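Side-chain contacts in 1,3,6,8-tetrahydroxynaphthalene synthase (Streptomyces coelicolor, PDB 1U0M), which condenses five malonyl-CoA units into a linear pentaketide and closes it, by Claisen and aldol steps, to the fused rings of 1,3,6,8-tetrahydroxynaphthalene: residues R303-E308 against L321-D326; G199-V204 against V316-L321; D286-F291 against H297-S302; G150-R155 against A168-C173. One frame throughout, in Å; residues are numbered along the deposited sequence.

Contact 1. Residues R303-E308 against L321-D326; sequences RATLTE and LRRLFD
R323 of helix 315-326 lies across the flank of helix 300-308, passes A304 and T305, and ends at the carboxylate of E308. Its CG is anti to the carbonyl carbon (chi1 -71°), and from CG to NE the chain is stretched out, which carries the guanidinium over the gap between two helix axes 10.3 Å apart at their closest. On the way, R323 CD brushes A304 CB at 3.8 Å. The salt bridge is end-on, with both terminal nitrogens directed at one oxygen: R323 NH2 lies 2.6 Å from E308 OE1, on its anti lone pair, and R323 NH1 meets the same OE1 at 3.0 Å, nearly along the C-O bond. E308 OE1 stays close to the guanidinium plane, yet the carboxylate is turned 54° against that plane. E308 reaches this place as an extended chain with CG anti to the backbone N. Backbone atoms flank the flat group: A304 O sits 3.7 Å above its centre, with T305 N on the same face nearer the rim. Over the opposite face lies R322 NH2, 3.5 Å above the plane. D319, one turn back on helix 315-326, ties the group together: its OD1 receives R323 NE and bonds T305 OG1, and its OD2 pairs with R322, so negative charge from D319 and E308 probably balances the two neighbouring arginines. The arrangement is an interhelical salt bridge, braced by an i to i+4 aspartate-arginine pair, between successive helices of the C-terminal half of the thiolase fold.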
loop_
_atom_site.group_PDB
_atom_site.type_symbol
_atom_site.label_atom_id
_atom_site.label_comp_id
_atom_site.label_asym_id
_atom_site.label_seq_id
_atom_site.Cartn_x
_atom_site.Cartn_y
_atom_site.Cartn_z
ATOM N N ARG A 303 -20.802 -9.969 -13.507
ATOM C CA ARG A 303 -21.498 -11.168 -13.076
ATOM C C ARG A 303 -20.895 -12.425 -13.698
ATOM O O ARG A 303 -20.969 -13.506 -13.116
ATOM C CB ARG A 303 -22.990 -11.064 -13.416
ATOM C CG ARG A 303 -23.854 -12.066 -12.661
ATOM C CD ARG A 303 -25.353 -11.771 -12.763
ATOM N NE ARG A 303 -25.727 -10.494 -12.153
ATOM C CZ ARG A 303 -25.665 -9.318 -12.772
ATOM N NH1 ARG A 303 -25.247 -9.249 -14.029
ATOM N NH2 ARG A 303 -26.014 -8.208 -12.129
ATOM N N ALA A 304 -20.292 -12.283 -14.872
ATOM C CA ALA A 304 -19.671 -13.415 -15.552
ATOM C C ALA A 304 -18.407 -13.871 -14.818
ATOM O O ALA A 304 -18.124 -15.071 -14.726
ATOM C CB ALA A 304 -19.327 -13.033 -16.985
ATOM N N THR A 305 -17.641 -12.915 -14.300
ATOM C CA THR A 305 -16.414 -13.238 -13.571
ATOM C C THR A 305 -16.777 -13.969 -12.286
ATOM O O THR A 305 -16.159 -14.971 -11.923
ATOM C CB THR A 305 -15.628 -11.962 -13.186
ATOM O OG1 THR A 305 -15.286 -11.238 -14.371
ATOM C CG2 THR A 305 -14.350 -12.315 -12.423
ATOM N N LEU A 306 -17.798 -13.468 -11.603
ATOM C CA LEU A 306 -18.217 -14.058 -10.342
ATOM C C LEU A 306 -18.804 -15.460 -10.527
ATOM O O LEU A 306 -18.592 -16.346 -9.696
ATOM C CB LEU A 306 -19.224 -13.125 -9.653
ATOM C CG LEU A 306 -18.834 -11.638 -9.571
ATOM C CD1 LEU A 306 -19.946 -10.855 -8.879
ATOM C CD2 LEU A 306 -17.527 -11.468 -8.818
ATOM N N THR A 307 -19.524 -15.657 -11.629
ATOM C CA THR A 307 -20.153 -16.937 -11.927
ATOM C C THR A 307 -19.134 -18.030 -12.222
ATOM O O THR A 307 -19.318 -19.188 -11.825
ATOM C CB THR A 307 -21.123 -16.813 -13.140
ATOM O OG1 THR A 307 -22.158 -15.873 -12.830
ATOM C CG2 THR A 307 -21.767 -18.145 -13.449
ATOM N N GLU A 308 -18.057 -17.650 -12.903
ATOM C CA GLU A 308 -17.005 -18.588 -13.285
ATOM C C GLU A 308 -15.756 -18.600 -12.387
ATOM O O GLU A 308 -15.083 -19.624 -12.263
ATOM C CB GLU A 308 -16.581 -18.316 -14.740
ATOM C CG GLU A 308 -15.399 -19.151 -15.194
ATOM C CD GLU A 308 -14.968 -18.887 -16.633
ATOM O OE1 GLU A 308 -14.875 -17.706 -17.042
ATOM O OE2 GLU A 308 -14.699 -19.876 -17.347
ATOM N N LEU A 321 -13.366 -6.530 -17.698
ATOM C CA LEU A 321 -12.889 -5.857 -18.896
ATOM C C LEU A 321 -12.399 -6.908 -19.866
ATOM O O LEU A 321 -12.793 -6.920 -21.028
ATOM C CB LEU A 321 -11.732 -4.916 -18.582
ATOM C CG LEU A 321 -12.052 -3.445 -18.344
ATOM C CD1 LEU A 321 -10.748 -2.686 -18.151
ATOM C CD2 LEU A 321 -12.824 -2.878 -19.527
ATOM N N ARG A 322 -11.537 -7.794 -19.385
ATOM C CA ARG A 322 -11.000 -8.845 -20.228
ATOM C C ARG A 322 -12.124 -9.558 -20.982
ATOM O O ARG A 322 -11.945 -9.981 -22.124
ATOM C CB ARG A 322 -10.198 -9.843 -19.382
ATOM C CG ARG A 322 -9.428 -10.887 -20.186
ATOM C CD ARG A 322 -10.276 -12.119 -20.442
ATOM N NE ARG A 322 -10.385 -12.959 -19.251
ATOM C CZ ARG A 322 -11.427 -13.737 -18.973
ATOM N NH1 ARG A 322 -12.467 -13.788 -19.793
ATOM N NH2 ARG A 322 -11.431 -14.470 -17.872
ATOM N N ARG A 323 -13.288 -9.682 -20.351
ATOM C CA ARG A 323 -14.419 -10.346 -20.989
ATOM C C ARG A 323 -15.140 -9.413 -21.954
ATOM O O ARG A 323 -15.833 -9.862 -22.871
ATOM C CB ARG A 323 -15.400 -10.860 -19.935
ATOM C CG ARG A 323 -14.884 -12.040 -19.135
ATOM C CD ARG A 323 -15.748 -12.289 -17.916
ATOM N NE ARG A 323 -15.104 -13.211 -16.989
ATOM C CZ ARG A 323 -15.199 -14.533 -17.060
ATOM N NH1 ARG A 323 -15.922 -15.097 -18.016
ATOM N NH2 ARG A 323 -14.560 -15.292 -16.178
ATOM N N LEU A 324 -14.974 -8.114 -21.739
ATOM C CA LEU A 324 -15.602 -7.118 -22.591
ATOM C C LEU A 324 -14.803 -7.000 -23.880
ATOM O O LEU A 324 -15.309 -6.533 -24.900
ATOM C CB LEU A 324 -15.660 -5.774 -21.866
ATOM C CG LEU A 324 -16.358 -4.612 -22.572
ATOM C CD1 LEU A 324 -16.817 -3.608 -21.535
ATOM C CD2 LEU A 324 -15.419 -3.973 -23.579
ATOM N N PHE A 325 -13.550 -7.435 -23.822
ATOM C CA PHE A 325 -12.672 -7.412 -24.981
ATOM C C PHE A 325 -12.957 -8.619 -25.863
ATOM O O PHE A 325 -13.068 -8.487 -27.080
ATOM C CB PHE A 325 -11.201 -7.450 -24.553
ATOM C CG PHE A 325 -10.628 -6.107 -24.214
ATOM C CD1 PHE A 325 -11.202 -5.318 -23.225
ATOM C CD2 PHE A 325 -9.503 -5.633 -24.879
ATOM C CE1 PHE A 325 -10.664 -4.078 -22.902
ATOM C CE2 PHE A 325 -8.956 -4.393 -24.563
ATOM C CZ PHE A 325 -9.537 -3.615 -23.574
ATOM N N ASP A 326 -13.068 -9.795 -25.247
ATOM C CA ASP A 326 -13.327 -11.022 -25.995
ATOM C C ASP A 326 -14.620 -10.950 -26.793
ATOM O O ASP A 326 -14.690 -11.448 -27.916
ATOM C CB ASP A 326 -13.360 -12.227 -25.059
ATOM C CG ASP A 326 -12.077 -12.378 -24.269
ATOM O OD1 ASP A 326 -10.984 -12.261 -24.867
ATOM O OD2 ASP A 326 -12.167 -12.619 -23.047
#

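Contact 2. Residues G199-V204 against V316-L321; sequences GIAAAV and VVLDAL
In the layered alpha-beta-alpha-beta-alpha thiolase fold, helix 315-326 packs against the sheet, and here L318 of that helix meets A201 of strand 198-206, joining the C-terminal half to a strand of the N-terminal half. The two CA atoms are the nearest across the segments, 6.3 Å apart. L318 CD2 is the branch that touches: it lies anti to CA and so extends toward the strand, coming to 3.3 Å from A201 CB, tighter than usual for two carbons. Further back, L318 CB stands 3.5 Å from the same methyl, so A201 CB rests alongside the leucine rather than at its end alone. CD2 also skirts the strand backbone, 4.3 Å from A202 N. That strand is held edge to edge by its neighbours, A201 bonding through its backbone to A172 and A202 to S16, while A202 turns its methyl to V91 and A95 of helix 73-99 on the other side of the sheet. D319, next to L318, touches V17 of strand 11-18. What joins L318 to the strand is wholly apolar and buried; the one-carbon side chain of A201 is consistent with the close backbone approach, and the contact rests on van der Waals packing.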
loop_
_atom_site.group_PDB
_atom_site.type_symbol
_atom_site.label_atom_id
_atom_site.label_comp_id
_atom_site.label_asym_id
_atom_site.label_seq_id
_atom_site.Cartn_x
_atom_site.Cartn_y
_atom_site.Cartn_z
ATOM N N GLY A 199 -7.312 -15.533 -8.266
ATOM C CA GLY A 199 -7.142 -15.058 -9.635
ATOM C C GLY A 199 -6.056 -14.003 -9.733
ATOM O O GLY A 199 -5.753 -13.317 -8.757
ATOM N N ILE A 200 -5.468 -13.873 -10.918
ATOM C CA ILE A 200 -4.407 -12.901 -11.157
ATOM C C ILE A 200 -4.686 -12.076 -12.420
ATOM O O ILE A 200 -4.975 -12.619 -13.479
ATOM C CB ILE A 200 -3.046 -13.604 -11.323
ATOM C CG1 ILE A 200 -2.731 -14.420 -10.071
ATOM C CG2 ILE A 200 -1.948 -12.562 -11.579
ATOM C CD1 ILE A 200 -1.536 -15.318 -10.203
ATOM N N ALA A 201 -4.593 -10.759 -12.298
ATOM C CA ALA A 201 -4.830 -9.880 -13.433
ATOM C C ALA A 201 -3.707 -8.866 -13.583
ATOM O O ALA A 201 -3.143 -8.395 -12.590
ATOM C CB ALA A 201 -6.158 -9.163 -13.267
ATOM N N ALA A 202 -3.400 -8.534 -14.835
ATOM C CA ALA A 202 -2.350 -7.575 -15.178
ATOM C C ALA A 202 -2.799 -6.807 -16.412
ATOM O O ALA A 202 -3.147 -7.402 -17.432
ATOM C CB ALA A 202 -1.040 -8.305 -15.464
ATOM N N ALA A 203 -2.795 -5.484 -16.316
ATOM C CA ALA A 203 -3.218 -4.652 -17.430
ATOM C C ALA A 203 -2.329 -3.435 -17.548
ATOM O O ALA A 203 -1.895 -2.868 -16.548
ATOM C CB ALA A 203 -4.660 -4.222 -17.240
ATOM N N VAL A 204 -2.058 -3.032 -18.780
ATOM C CA VAL A 204 -1.216 -1.879 -19.004
ATOM C C VAL A 204 -2.080 -0.678 -19.325
ATOM O O VAL A 204 -3.167 -0.813 -19.886
ATOM C CB VAL A 204 -0.251 -2.119 -20.163
ATOM C CG1 VAL A 204 0.753 -0.980 -20.239
ATOM C CG2 VAL A 204 0.449 -3.452 -19.980
ATOM N N VAL A 316 -11.346 -8.587 -10.049
ATOM C CA VAL A 316 -12.634 -8.650 -10.741
ATOM C C VAL A 316 -12.797 -7.621 -11.865
ATOM O O VAL A 316 -13.080 -8.001 -13.004
ATOM C CB VAL A 316 -13.824 -8.491 -9.767
ATOM C CG1 VAL A 316 -15.119 -8.368 -10.555
ATOM C CG2 VAL A 316 -13.907 -9.695 -8.836
ATOM N N VAL A 317 -12.632 -6.332 -11.560
ATOM C CA VAL A 317 -12.784 -5.304 -12.593
ATOM C C VAL A 317 -12.001 -5.667 -13.836
ATOM O O VAL A 317 -12.535 -5.650 -14.941
ATOM C CB VAL A 317 -12.293 -3.900 -12.146
ATOM C CG1 VAL A 317 -13.337 -3.222 -11.311
ATOM C CG2 VAL A 317 -10.996 -4.017 -11.393
ATOM N N LEU A 318 -10.733 -6.002 -13.635
ATOM C CA LEU A 318 -9.837 -6.353 -14.722
ATOM C C LEU A 318 -10.323 -7.522 -15.565
ATOM O O LEU A 318 -10.205 -7.498 -16.793
ATOM C CB LEU A 318 -8.443 -6.651 -14.165
ATOM C CG LEU A 318 -7.525 -5.440 -13.948
ATOM C CD1 LEU A 318 -8.269 -4.336 -13.221
ATOM C CD2 LEU A 318 -6.284 -5.864 -13.173
ATOM N N ASP A 319 -10.867 -8.545 -14.915
ATOM C CA ASP A 319 -11.356 -9.708 -15.638
ATOM C C ASP A 319 -12.659 -9.394 -16.368
ATOM O O ASP A 319 -12.944 -9.974 -17.412
ATOM C CB ASP A 319 -11.554 -10.878 -14.682
ATOM C CG ASP A 319 -12.062 -12.114 -15.381
ATOM O OD1 ASP A 319 -13.294 -12.256 -15.534
ATOM O OD2 ASP A 319 -11.219 -12.943 -15.788
ATOM N N ALA A 320 -13.455 -8.484 -15.811
ATOM C CA ALA A 320 -14.712 -8.099 -16.442
ATOM C C ALA A 320 -14.332 -7.442 -17.757
ATOM O O ALA A 320 -14.894 -7.759 -18.803
ATOM C CB ALA A 320 -15.478 -7.122 -15.564
ATOM N N LEU A 321 -13.366 -6.530 -17.698
ATOM C CA LEU A 321 -12.889 -5.857 -18.896
ATOM C C LEU A 321 -12.399 -6.908 -19.866
ATOM O O LEU A 321 -12.793 -6.920 -21.028
ATOM C CB LEU A 321 -11.732 -4.916 -18.582
ATOM C CG LEU A 321 -12.052 -3.445 -18.344
ATOM C CD1 LEU A 321 -10.748 -2.686 -18.151
ATOM C CD2 LEU A 321 -12.824 -2.878 -19.527
#

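Contact 3. Residues D286-F291 against H297-S302; sequences DDLSTF and HAFRFS
F299 pushes its ring against L288 and S289 of helix 281-291. L288 CD1 lies 3.2 Å from F299 CZ and 3.4 Å from F299 CE2, a tight pairing in which the methyl approaches the far end of the ring obliquely and the two side chains run at about a right angle to each other. S289 takes part through carbon alone: its CB stands 3.3 Å from F299 CE1, at the ring edge and near the ring plane. With chi1 at 60°, the hydroxyl of S289 is placed between the backbone N and carbonyl carbon, where it bonds D286 O at 2.7 Å; the polar end is thereby returned to its own helix and the CB is what faces the phenylalanine. One face of the ring carries A298 CB, 4.1 Å above the plane and toward the rim. F299 is the centre of an inverse gamma turn in the connection from helix 281-291 to helix 300-308, in the C-terminal half of the thiolase fold. At this turn (phi -92°, psi 50°) the F299 CB points toward the preceding helix. Farther out, V277 of strand 276-278 and L285, one turn before S289, also touch the F299 side chain, and L288 also packs on M251 and L258 of helix 251-263. The following helix is fixed on its own account: S302 OG bonds V277 O, R300 pairs with E327, and F301 settles against A320, R323 and L324 of helix 315-326.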
loop_
_atom_site.group_PDB
_atom_site.type_symbol
_atom_site.label_atom_id
_atom_site.label_comp_id
_atom_site.label_asym_id
_atom_site.label_seq_id
_atom_site.Cartn_x
_atom_site.Cartn_y
_atom_site.Cartn_z
ATOM N N ASP A 286 -26.951 -6.407 -7.989
ATOM C CA ASP A 286 -28.325 -6.142 -8.405
ATOM C C ASP A 286 -28.944 -4.932 -7.724
ATOM O O ASP A 286 -29.907 -4.353 -8.230
ATOM C CB ASP A 286 -29.204 -7.367 -8.166
ATOM C CG ASP A 286 -29.135 -8.353 -9.309
ATOM O OD1 ASP A 286 -29.301 -7.920 -10.468
ATOM O OD2 ASP A 286 -28.921 -9.557 -9.057
ATOM N N ASP A 287 -28.406 -4.560 -6.568
ATOM C CA ASP A 287 -28.898 -3.390 -5.854
ATOM C C ASP A 287 -28.363 -2.178 -6.606
ATOM O O ASP A 287 -28.892 -1.074 -6.495
ATOM C CB ASP A 287 -28.380 -3.385 -4.413
ATOM C CG ASP A 287 -29.070 -4.416 -3.535
ATOM O OD1 ASP A 287 -29.217 -5.577 -3.974
ATOM O OD2 ASP A 287 -29.459 -4.063 -2.400
ATOM N N LEU A 288 -27.308 -2.404 -7.383
ATOM C CA LEU A 288 -26.691 -1.345 -8.164
ATOM C C LEU A 288 -27.448 -1.187 -9.483
ATOM O O LEU A 288 -27.432 -0.121 -10.092
ATOM C CB LEU A 288 -25.219 -1.683 -8.425
ATOM C CG LEU A 288 -24.254 -0.548 -8.781
ATOM C CD1 LEU A 288 -24.512 -0.052 -10.181
ATOM C CD2 LEU A 288 -24.407 0.579 -7.777
ATOM N N SER A 289 -28.117 -2.252 -9.914
ATOM C CA SER A 289 -28.883 -2.225 -11.157
ATOM C C SER A 289 -30.295 -1.709 -10.906
ATOM O O SER A 289 -31.151 -1.755 -11.791
ATOM C CB SER A 289 -28.961 -3.625 -11.765
ATOM O OG SER A 289 -29.593 -4.532 -10.879
ATOM N N THR A 290 -30.536 -1.223 -9.692
ATOM C CA THR A 290 -31.848 -0.697 -9.319
ATOM C C THR A 290 -31.715 0.727 -8.783
ATOM O O THR A 290 -32.285 1.660 -9.344
ATOM C CB THR A 290 -32.528 -1.584 -8.243
ATOM O OG1 THR A 290 -31.640 -1.757 -7.133
ATOM C CG2 THR A 290 -32.892 -2.947 -8.818
ATOM N N PHE A 291 -30.965 0.888 -7.697
ATOM C CA PHE A 291 -30.762 2.197 -7.090
ATOM C C PHE A 291 -30.188 3.192 -8.096
ATOM O O PHE A 291 -30.478 4.386 -8.021
ATOM C CB PHE A 291 -29.830 2.078 -5.874
ATOM C CG PHE A 291 -30.500 1.504 -4.646
ATOM C CD1 PHE A 291 -31.577 2.158 -4.065
ATOM C CD2 PHE A 291 -30.051 0.317 -4.077
ATOM C CE1 PHE A 291 -32.205 1.638 -2.926
ATOM C CE2 PHE A 291 -30.671 -0.213 -2.936
ATOM C CZ PHE A 291 -31.751 0.451 -2.359
ATOM N N HIS A 297 -28.791 -6.562 -16.794
ATOM C CA HIS A 297 -27.930 -7.003 -17.889
ATOM C C HIS A 297 -26.697 -6.137 -18.135
ATOM O O HIS A 297 -25.777 -6.559 -18.825
ATOM C CB HIS A 297 -28.775 -7.059 -19.176
ATOM C CG HIS A 297 -28.057 -7.623 -20.363
ATOM N ND1 HIS A 297 -27.675 -8.947 -20.440
ATOM C CD2 HIS A 297 -27.668 -7.048 -21.528
ATOM C CE1 HIS A 297 -27.090 -9.163 -21.605
ATOM N NE2 HIS A 297 -27.073 -8.029 -22.285
ATOM N N ALA A 298 -26.679 -4.938 -17.564
ATOM C CA ALA A 298 -25.559 -4.025 -17.749
ATOM C C ALA A 298 -24.263 -4.600 -17.203
ATOM O O ALA A 298 -23.213 -4.512 -17.844
ATOM C CB ALA A 298 -25.859 -2.688 -17.081
ATOM N N PHE A 299 -24.344 -5.187 -16.013
ATOM C CA PHE A 299 -23.176 -5.779 -15.370
ATOM C C PHE A 299 -23.090 -7.246 -15.745
ATOM O O PHE A 299 -22.958 -8.111 -14.881
ATOM C CB PHE A 299 -23.280 -5.642 -13.853
ATOM C CG PHE A 299 -23.915 -4.366 -13.410
ATOM C CD1 PHE A 299 -25.295 -4.280 -13.262
ATOM C CD2 PHE A 299 -23.145 -3.234 -13.191
ATOM C CE1 PHE A 299 -25.900 -3.082 -12.903
ATOM C CE2 PHE A 299 -23.739 -2.030 -12.833
ATOM C CZ PHE A 299 -25.119 -1.954 -12.689
ATOM N N ARG A 300 -23.179 -7.514 -17.043
ATOM C CA ARG A 300 -23.114 -8.871 -17.560
ATOM C C ARG A 300 -21.705 -9.435 -17.426
ATOM O O ARG A 300 -21.526 -10.622 -17.149
ATOM C CB ARG A 300 -23.536 -8.886 -19.035
ATOM C CG ARG A 300 -23.331 -10.228 -19.725
ATOM C CD ARG A 300 -23.894 -10.263 -21.149
ATOM N NE ARG A 300 -23.172 -9.410 -22.093
ATOM C CZ ARG A 300 -23.338 -8.095 -22.209
ATOM N NH1 ARG A 300 -24.211 -7.462 -21.436
ATOM N NH2 ARG A 300 -22.634 -7.415 -23.106
ATOM N N PHE A 301 -20.714 -8.571 -17.626
ATOM C CA PHE A 301 -19.308 -8.962 -17.555
ATOM C C PHE A 301 -18.841 -9.206 -16.127
ATOM O O PHE A 301 -18.102 -10.152 -15.860
ATOM C CB PHE A 301 -18.452 -7.884 -18.223
ATOM C CG PHE A 301 -18.762 -7.697 -19.679
ATOM C CD1 PHE A 301 -18.234 -8.563 -20.634
ATOM C CD2 PHE A 301 -19.627 -6.690 -20.095
ATOM C CE1 PHE A 301 -18.566 -8.434 -21.977
ATOM C CE2 PHE A 301 -19.964 -6.552 -21.437
ATOM C CZ PHE A 301 -19.431 -7.427 -22.378
ATOM N N SER A 302 -19.278 -8.353 -15.211
ATOM C CA SER A 302 -18.912 -8.501 -13.813
ATOM C C SER A 302 -19.496 -9.816 -13.317
ATOM O O SER A 302 -18.783 -10.673 -12.788
ATOM C CB SER A 302 -19.490 -7.348 -12.992
ATOM O OG SER A 302 -19.227 -6.100 -13.610
#

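Contact 4. Residues G150-R155 against A168-C173; sequences GAAINR and ALIVAC
A152 and I170 bring the backbones of helix 148-162 and strand 167-175 closest, their CA atoms 6.4 Å apart. The helix and strand belong to a beta-alpha-beta crossover of the N-terminal half of the thiolase fold: the chain leaves strand 137-141, runs through this helix and returns as strand 167-175, parallel to the first, with strand 108-112 between them in the sheet. The helix begins just after C146, the catalytic cysteine by similarity. From the strand, I170 alone does the work, using both its branches. Its CG2, anti to the backbone N, meets A152 CB at 3.5 Å, methyl against methyl. The other branch is extended (chi2 179°) and carries CD1 onto the helix backbone, 3.7 Å from I153 CA and 3.8 Å from I153 N. I170 thus straddles two consecutive helix residues, and the small A152 probably helps the long branch reach the main chain. I153 points its CB away from the strand, and its side chain touches S350 of strand 346-355; N154 ND2 bonds M349 O of the same strand, so the helix is held between strands of both halves. R155 pairs with D158 and packs on I139 of the second subunit, placing the contact close to the dimer interface. All three touching residues are buried and apolar, and the loosest pairing among them is I153 CG1 to I170 CD1, at 4.1 Å.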
loop_
_atom_site.group_PDB
_atom_site.type_symbol
_atom_site.label_atom_id
_atom_site.label_comp_id
_atom_site.label_asym_id
_atom_site.label_seq_id
_atom_site.Cartn_x
_atom_site.Cartn_y
_atom_site.Cartn_z
ATOM N N GLY A 150 -10.068 -0.969 -8.961
ATOM C CA GLY A 150 -10.384 0.368 -9.422
ATOM C C GLY A 150 -9.358 1.388 -8.958
ATOM O O GLY A 150 -8.989 2.280 -9.719
ATOM N N ALA A 151 -8.896 1.274 -7.715
ATOM C CA ALA A 151 -7.903 2.212 -7.196
ATOM C C ALA A 151 -6.605 2.160 -8.001
ATOM O O ALA A 151 -5.951 3.184 -8.194
ATOM C CB ALA A 151 -7.613 1.919 -5.730
ATOM N N ALA A 152 -6.228 0.971 -8.465
ATOM C CA ALA A 152 -5.007 0.829 -9.244
ATOM C C ALA A 152 -5.178 1.612 -10.539
ATOM O O ALA A 152 -4.287 2.351 -10.964
ATOM C CB ALA A 152 -4.743 -0.634 -9.543
ATOM N N ILE A 153 -6.341 1.442 -11.160
ATOM C CA ILE A 153 -6.661 2.133 -12.396
ATOM C C ILE A 153 -6.535 3.624 -12.152
ATOM O O ILE A 153 -5.738 4.299 -12.795
ATOM C CB ILE A 153 -8.094 1.816 -12.843
ATOM C CG1 ILE A 153 -8.172 0.360 -13.318
ATOM C CG2 ILE A 153 -8.525 2.783 -13.938
ATOM C CD1 ILE A 153 -9.591 -0.174 -13.458
ATOM N N ASN A 154 -7.318 4.129 -11.208
ATOM C CA ASN A 154 -7.292 5.544 -10.879
ATOM C C ASN A 154 -5.891 6.062 -10.604
ATOM O O ASN A 154 -5.632 7.250 -10.757
ATOM C CB ASN A 154 -8.192 5.826 -9.675
ATOM C CG ASN A 154 -9.644 5.590 -9.985
ATOM O OD1 ASN A 154 -9.997 5.283 -11.122
ATOM N ND2 ASN A 154 -10.501 5.735 -8.984
ATOM N N ARG A 155 -4.982 5.181 -10.201
ATOM C CA ARG A 155 -3.616 5.621 -9.925
ATOM C C ARG A 155 -2.796 5.655 -11.197
ATOM O O ARG A 155 -2.133 6.648 -11.487
ATOM C CB ARG A 155 -2.918 4.714 -8.897
ATOM C CG ARG A 155 -3.391 4.876 -7.463
ATOM C CD ARG A 155 -3.814 6.302 -7.155
ATOM N NE ARG A 155 -5.265 6.394 -6.991
ATOM C CZ ARG A 155 -5.966 7.514 -7.128
ATOM N NH1 ARG A 155 -5.354 8.650 -7.437
ATOM N NH2 ARG A 155 -7.280 7.498 -6.959
ATOM N N ALA A 168 1.919 2.687 -17.311
ATOM C CA ALA A 168 1.847 2.028 -16.013
ATOM C C ALA A 168 1.415 0.572 -16.140
ATOM O O ALA A 168 0.656 0.212 -17.036
ATOM C CB ALA A 168 0.885 2.781 -15.104
ATOM N N LEU A 169 1.917 -0.266 -15.244
ATOM C CA LEU A 169 1.563 -1.675 -15.242
ATOM C C LEU A 169 0.769 -2.011 -13.990
ATOM O O LEU A 169 1.272 -1.897 -12.872
ATOM C CB LEU A 169 2.810 -2.557 -15.292
ATOM C CG LEU A 169 2.504 -4.065 -15.204
ATOM C CD1 LEU A 169 1.641 -4.489 -16.388
ATOM C CD2 LEU A 169 3.801 -4.862 -15.167
ATOM N N ILE A 170 -0.476 -2.426 -14.184
ATOM C CA ILE A 170 -1.331 -2.790 -13.068
ATOM C C ILE A 170 -1.344 -4.296 -12.899
ATOM O O ILE A 170 -1.676 -5.026 -13.833
ATOM C CB ILE A 170 -2.765 -2.337 -13.299
ATOM C CG1 ILE A 170 -2.807 -0.819 -13.465
ATOM C CG2 ILE A 170 -3.633 -2.772 -12.134
ATOM C CD1 ILE A 170 -4.179 -0.289 -13.724
ATOM N N VAL A 171 -0.974 -4.760 -11.712
ATOM C CA VAL A 171 -0.971 -6.189 -11.419
ATOM C C VAL A 171 -1.816 -6.472 -10.196
ATOM O O VAL A 171 -1.614 -5.881 -9.143
ATOM C CB VAL A 171 0.438 -6.729 -11.138
ATOM C CG1 VAL A 171 0.357 -8.207 -10.802
ATOM C CG2 VAL A 171 1.331 -6.507 -12.341
ATOM N N ALA A 172 -2.778 -7.372 -10.353
ATOM C CA ALA A 172 -3.649 -7.765 -9.258
ATOM C C ALA A 172 -3.395 -9.250 -8.980
ATOM O O ALA A 172 -3.512 -10.086 -9.866
ATOM C CB ALA A 172 -5.100 -7.530 -9.646
ATOM N N CYS A 173 -3.035 -9.574 -7.748
ATOM C CA CYS A 173 -2.769 -10.960 -7.381
ATOM C C CYS A 173 -3.585 -11.290 -6.143
ATOM O O CYS A 173 -3.332 -10.752 -5.072
ATOM C CB CYS A 173 -1.276 -11.147 -7.098
ATOM S SG CYS A 173 -0.778 -12.855 -6.877
#

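In the fold
Along the chain contact 4 closes first; strand 198-206 of contact 2 follows, then both segments of contact 3, then 303-308, which opens contact 1, and helix 315-326 closes contacts 2 and 1. Contacts 2 and 4 have centres 9 Å apart and reach strands 198-206 and 167-175, neighbours in one sheet. Contacts 1 and 2 share helix 315-326 and L321, their centres also 9 Å apart. Contact 3, about 13 Å from contact 1 between centres, shares helix 300-308 with it, and lies about 23 Å from contact 4. Helix 315-326 thus links the C-terminal helices to the N-terminal strands, consistent with the layered thiolase fold.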